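Glucose-6-phosphate 1-dehydrogenase (Mycobacterium avium, PDB 4LGV) probably catalyses the oxidation of glucose 6-phosphate to 6-phosphogluconolactone with a nicotinamide cofactor, the first step of the pentose phosphate pathway. Local coordinates at residues A[51-56]-A[415-420]; A[80-85]-A[95-100]. All blocks are in the same frame, centred on the assembly; numbering follows the deposited sequence.

In the fold
Contacts 1 and 2 are both mostly buried and lie within the same chain, their centres about 13 Å apart, but they join different levels of the fold. Contact 1 brings helix 41-56 of the NAD-binding region against helix 413-424 of the C-terminal region, with 358 residues between segments 51-56 and 415-420, and combines a two-bond salt bridge with leucine packing. Contact 2 is local: helices 74-87 and 94-103 meet within the nucleotide-binding part, farther from the chain centre, through a phenylalanine ring, with a water bridging Arg-82 and Asp-98. Helix 41-56 connects them, since Glu-55 binds Arg-99 in a salt bridge and Tyr-52 packs on Val-96.

Contact 1: residues A[51-56]-A[415-420]; sequences LYRLER and PYERLL
Arg-53 and Glu-417 meet in a two-pronged, side-on salt bridge between helices 41-56 and 413-424. One prong runs from Arg-53 NE to Glu-417 OE1 (2.8 Å, N-H...O angle 159°), the other from Arg-53 NH2 to Glu-417 OE2 (3.0 Å). Both oxygens lie close to the guanidinium plane and are approached on their syn sides. The fit is not flat, however: the two planes are turned 34° apart, so the nitrogens stand somewhat out of the carboxylate plane. Glu-417 OE1 also lies 3.4 Å from Arg-53 CB, so the carboxylate sits beside the base of the arginine chain as well as at its end.

Torsions account for this approach. Glu-417 places CG between its backbone N and carbonyl carbon (chi1 65°) and then runs straight out toward the other helix, whereas Arg-53 bends at chi3 and presents its NE edge. The two side chains cross at about a right angle. Beside the ion pair, Leu-51 CD2 reaches Leu-420 CD1 at 4.3 Å, a loose apolar contact. Leu-54 points its CB toward 415-420, which buries more of it than of any other residue in 51-56, and it also touches Tyr-421.

Further charged partners hold both groups. Arg-57 NH2 forms another salt bridge to Glu-417 OE1, while Glu-90 binds both Arg-53 NH1 and Arg-56 NH1; Arg-53 NH2 also donates to a glycerol, probably from the crystallisation liquor. Glu-417 is buried, yet each carboxylate oxygen has an arginine partner, which would be expected to favour its ionised form. Chemically, the contact joins the NAD-binding and C-terminal regions by paired charges whose directional bonds limit rotation of both end groups, while three leucines supply close to half of the buried surface.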
# COMPACT_ATOMS: atom_id res chain seq x y z
N LEU A 51 -36.24 -13.73 31.81
CA LEU A 51 -37.46 -13.00 31.81
C LEU A 51 -37.62 -12.11 33.05
O LEU A 51 -38.05 -10.94 32.98
CB LEU A 51 -38.65 -13.98 31.73
CG LEU A 51 -38.75 -14.76 30.43
CD1 LEU A 51 -39.83 -15.82 30.54
CD2 LEU A 51 -39.06 -13.83 29.30
N TYR A 52 -37.25 -12.66 34.20
CA TYR A 52 -37.25 -11.91 35.46
C TYR A 52 -36.40 -10.66 35.33
O TYR A 52 -36.81 -9.55 35.77
CB TYR A 52 -36.78 -12.81 36.63
CG TYR A 52 -36.61 -12.08 37.92
CD1 TYR A 52 -37.69 -11.90 38.78
CD2 TYR A 52 -35.37 -11.55 38.30
CE1 TYR A 52 -37.56 -11.14 39.93
CE2 TYR A 52 -35.22 -10.83 39.48
CZ TYR A 52 -36.31 -10.64 40.28
OH TYR A 52 -36.15 -9.94 41.44
N ARG A 53 -35.20 -10.81 34.77
CA ARG A 53 -34.27 -9.65 34.66
C ARG A 53 -34.79 -8.60 33.69
O ARG A 53 -34.67 -7.40 33.92
CB ARG A 53 -32.86 -10.10 34.26
CG ARG A 53 -32.15 -10.91 35.33
CD ARG A 53 -30.93 -11.65 34.78
NE ARG A 53 -29.90 -10.78 34.21
CZ ARG A 53 -28.87 -10.26 34.88
NH1 ARG A 53 -28.66 -10.54 36.14
NH2 ARG A 53 -28.01 -9.49 34.24
N LEU A 54 -35.43 -9.05 32.63
CA LEU A 54 -36.01 -8.11 31.67
C LEU A 54 -37.15 -7.37 32.35
O LEU A 54 -37.30 -6.16 32.17
CB LEU A 54 -36.46 -8.82 30.41
CG LEU A 54 -35.36 -9.37 29.47
CD1 LEU A 54 -35.95 -10.38 28.49
CD2 LEU A 54 -34.70 -8.27 28.70
N GLU A 55 -37.93 -8.08 33.17
CA GLU A 55 -38.99 -7.44 33.95
C GLU A 55 -38.45 -6.42 34.92
O GLU A 55 -38.97 -5.32 35.02
CB GLU A 55 -39.78 -8.48 34.73
CG GLU A 55 -40.98 -7.93 35.47
CD GLU A 55 -42.05 -7.50 34.52
OE1 GLU A 55 -42.67 -8.38 33.89
OE2 GLU A 55 -42.25 -6.30 34.37
N ARG A 56 -37.41 -6.77 35.65
CA ARG A 56 -36.77 -5.80 36.51
C ARG A 56 -36.32 -4.53 35.79
O ARG A 56 -36.44 -3.45 36.33
CB ARG A 56 -35.55 -6.41 37.24
CG ARG A 56 -34.90 -5.42 38.22
CD ARG A 56 -33.89 -6.12 39.11
NE ARG A 56 -32.77 -6.66 38.32
CZ ARG A 56 -32.08 -7.78 38.57
NH1 ARG A 56 -32.36 -8.53 39.63
NH2 ARG A 56 -31.09 -8.13 37.75
N PRO A 415 -25.56 -12.87 27.98
CA PRO A 415 -25.77 -13.24 26.60
C PRO A 415 -27.13 -13.77 26.31
O PRO A 415 -27.73 -13.46 25.27
CB PRO A 415 -24.73 -14.32 26.32
CG PRO A 415 -23.94 -14.49 27.60
CD PRO A 415 -24.25 -13.34 28.48
N TYR A 416 -27.61 -14.60 27.20
CA TYR A 416 -28.89 -15.22 26.98
C TYR A 416 -30.03 -14.21 26.96
O TYR A 416 -30.83 -14.19 26.02
CB TYR A 416 -29.10 -16.28 28.05
CG TYR A 416 -30.33 -17.04 27.79
CD1 TYR A 416 -30.36 -18.09 26.88
CD2 TYR A 416 -31.50 -16.67 28.41
CE1 TYR A 416 -31.52 -18.76 26.59
CE2 TYR A 416 -32.68 -17.35 28.15
CZ TYR A 416 -32.69 -18.40 27.23
OH TYR A 416 -33.86 -19.09 27.02
N GLU A 417 -30.09 -13.31 27.92
CA GLU A 417 -31.11 -12.24 27.89
C GLU A 417 -30.98 -11.29 26.70
O GLU A 417 -31.97 -10.81 26.14
CB GLU A 417 -31.11 -11.45 29.21
CG GLU A 417 -29.85 -10.65 29.48
CD GLU A 417 -29.77 -10.09 30.91
OE1 GLU A 417 -30.72 -10.29 31.62
OE2 GLU A 417 -28.75 -9.47 31.31
N ARG A 418 -29.74 -10.98 26.31
CA ARG A 418 -29.52 -10.15 25.13
C ARG A 418 -30.13 -10.80 23.88
O ARG A 418 -30.75 -10.13 23.07
CB ARG A 418 -28.01 -9.98 24.95
CG ARG A 418 -27.59 -9.11 23.80
CD ARG A 418 -26.09 -9.11 23.69
NE ARG A 418 -25.67 -8.24 22.61
CZ ARG A 418 -24.56 -8.37 21.88
NH1 ARG A 418 -23.73 -9.40 22.06
NH2 ARG A 418 -24.29 -7.47 20.97
N LEU A 419 -29.94 -12.10 23.70
CA LEU A 419 -30.50 -12.80 22.53
C LEU A 419 -32.01 -12.83 22.54
O LEU A 419 -32.64 -12.64 21.50
CB LEU A 419 -30.01 -14.25 22.47
CG LEU A 419 -28.58 -14.39 22.02
CD1 LEU A 419 -28.10 -15.81 22.23
CD2 LEU A 419 -28.41 -14.02 20.56
N LEU A 420 -32.59 -13.03 23.72
CA LEU A 420 -34.06 -13.12 23.85
C LEU A 420 -34.68 -11.80 23.52
O LEU A 420 -35.69 -11.73 22.83
CB LEU A 420 -34.49 -13.49 25.29
CG LEU A 420 -35.12 -14.85 25.52
CD1 LEU A 420 -35.68 -14.88 26.94
CD2 LEU A 420 -36.22 -15.17 24.52

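Contact 2: residues A[80-85]-A[95-100]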
# COMPACT_ATOMS: atom_id res chain seq x y z
N ARG A 80 -42.64 -23.12 40.00
CA ARG A 80 -41.46 -23.57 39.27
C ARG A 80 -40.58 -22.39 38.86
O ARG A 80 -39.34 -22.47 38.97
CB ARG A 80 -41.86 -24.34 38.02
CG ARG A 80 -42.12 -25.80 38.30
CD ARG A 80 -42.51 -26.41 36.98
NE ARG A 80 -42.79 -27.83 37.02
CZ ARG A 80 -41.97 -28.79 36.61
NH1 ARG A 80 -40.76 -28.54 36.12
NH2 ARG A 80 -42.37 -30.04 36.69
N ALA A 81 -41.22 -21.35 38.36
CA ALA A 81 -40.49 -20.16 37.94
C ALA A 81 -39.78 -19.45 39.08
O ALA A 81 -38.62 -19.05 38.97
CB ALA A 81 -41.46 -19.21 37.28
N ARG A 82 -40.46 -19.39 40.21
CA ARG A 82 -39.93 -18.78 41.41
C ARG A 82 -38.68 -19.52 41.90
O ARG A 82 -37.61 -18.92 42.09
CB ARG A 82 -41.02 -18.75 42.47
CG ARG A 82 -40.66 -17.96 43.69
CD ARG A 82 -41.71 -18.08 44.82
NE ARG A 82 -43.05 -17.66 44.38
CZ ARG A 82 -43.58 -16.46 44.61
NH1 ARG A 82 -42.92 -15.50 45.30
NH2 ARG A 82 -44.80 -16.19 44.18
N GLU A 83 -38.81 -20.82 42.06
CA GLU A 83 -37.67 -21.62 42.48
C GLU A 83 -36.50 -21.53 41.50
O GLU A 83 -35.36 -21.45 41.92
CB GLU A 83 -38.05 -23.08 42.66
CG GLU A 83 -39.00 -23.29 43.83
CD GLU A 83 -38.32 -22.94 45.15
OE1 GLU A 83 -37.24 -23.50 45.39
OE2 GLU A 83 -38.82 -22.05 45.89
N ALA A 84 -36.80 -21.56 40.22
CA ALA A 84 -35.76 -21.57 39.23
C ALA A 84 -34.96 -20.28 39.33
O ALA A 84 -33.74 -20.29 39.24
CB ALA A 84 -36.35 -21.72 37.85
N ILE A 85 -35.66 -19.18 39.52
CA ILE A 85 -35.00 -17.88 39.61
C ILE A 85 -34.12 -17.79 40.86
O ILE A 85 -32.97 -17.38 40.78
CB ILE A 85 -36.01 -16.72 39.60
CG1 ILE A 85 -36.78 -16.74 38.29
CG2 ILE A 85 -35.29 -15.41 39.77
CD1 ILE A 85 -38.02 -15.91 38.25
N ALA A 95 -42.08 -8.06 44.22
CA ALA A 95 -42.87 -7.17 43.37
C ALA A 95 -42.55 -7.35 41.90
O ALA A 95 -43.45 -7.32 41.06
CB ALA A 95 -42.66 -5.69 43.76
N VAL A 96 -41.26 -7.53 41.58
CA VAL A 96 -40.82 -7.78 40.21
C VAL A 96 -41.39 -9.08 39.75
O VAL A 96 -41.87 -9.18 38.61
CB VAL A 96 -39.28 -7.79 40.10
CG1 VAL A 96 -38.82 -8.19 38.71
CG2 VAL A 96 -38.69 -6.40 40.45
N PHE A 97 -41.31 -10.10 40.60
CA PHE A 97 -41.80 -11.42 40.22
C PHE A 97 -43.30 -11.37 39.98
O PHE A 97 -43.79 -11.95 39.01
CB PHE A 97 -41.48 -12.49 41.27
CG PHE A 97 -41.99 -13.84 40.92
CD1 PHE A 97 -41.25 -14.64 40.11
CD2 PHE A 97 -43.28 -14.26 41.30
CE1 PHE A 97 -41.71 -15.87 39.70
CE2 PHE A 97 -43.77 -15.51 40.88
CZ PHE A 97 -42.96 -16.31 40.08
N ASP A 98 -44.02 -10.63 40.81
CA ASP A 98 -45.48 -10.51 40.64
C ASP A 98 -45.85 -9.87 39.30
O ASP A 98 -46.84 -10.27 38.69
CB ASP A 98 -46.19 -9.80 41.82
CG ASP A 98 -46.37 -10.68 43.05
OD1 ASP A 98 -46.12 -11.91 42.98
OD2 ASP A 98 -46.77 -10.14 44.13
N ARG A 99 -45.06 -8.90 38.84
CA ARG A 99 -45.31 -8.30 37.50
C ARG A 99 -45.11 -9.35 36.42
O ARG A 99 -45.89 -9.43 35.51
CB ARG A 99 -44.39 -7.14 37.20
CG ARG A 99 -44.81 -5.83 37.87
CD ARG A 99 -44.27 -4.63 37.09
NE ARG A 99 -42.83 -4.73 36.83
CZ ARG A 99 -41.87 -4.31 37.65
NH1 ARG A 99 -42.16 -3.80 38.83
NH2 ARG A 99 -40.59 -4.40 37.26
N LEU A 100 -44.09 -10.18 36.57
CA LEU A 100 -43.84 -11.21 35.59
C LEU A 100 -45.01 -12.21 35.60
O LEU A 100 -45.50 -12.58 34.55
CB LEU A 100 -42.52 -11.92 35.87
CG LEU A 100 -42.17 -13.15 35.02
CD1 LEU A 100 -42.20 -12.81 33.54
CD2 LEU A 100 -40.79 -13.67 35.42
O HOH W 1 -45.11 -13.70 44.65
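Phe-97 points from helix 94-103 toward helix 74-87 and has the most surface buried here, followed by Arg-82 and Ile-85. Its CG lies opposite the backbone N (chi1 179°), carrying the ring across the gap between helix segments whose axes are 11.5 Å apart at closest approach and run at 138° to each other. Ile-85 CD1 meets the ring edge near its plane, 3.9 Å from Phe-97 CD1, while Ala-81 CB lies 4.1 Å from Phe-97 CE1.

Arg-82 touches the ring at two points. Its CB is 3.9 Å from Phe-97 CZ, and its chain bends at chi3 to bring NH2 within 3.5 Å of Phe-97 CE2. That ring carbon sits over one guanidinium face, toward the rim, but the planes are 46° apart, an inclined approach rather than a parallel stack. Arg-82 NH2 donates to a water (2.6 Å from its O), which in turn donates to Asp-98 OD1; the direct partner of Arg-82 is Asp-94, through a salt bridge at NH1.

Phe-92 in the connecting loop touches both Arg-82 and Ile-85. Helix 41-56 also takes part, with Ala-81 on Phe-48 and both Ile-85 and Val-96 on Tyr-52. The three helices pack beside the parallel sheet of Rossmann-type strand order 3-2-1-4-5-6, where helix 94-103 leads directly into strand 104-108, outermost within this chain.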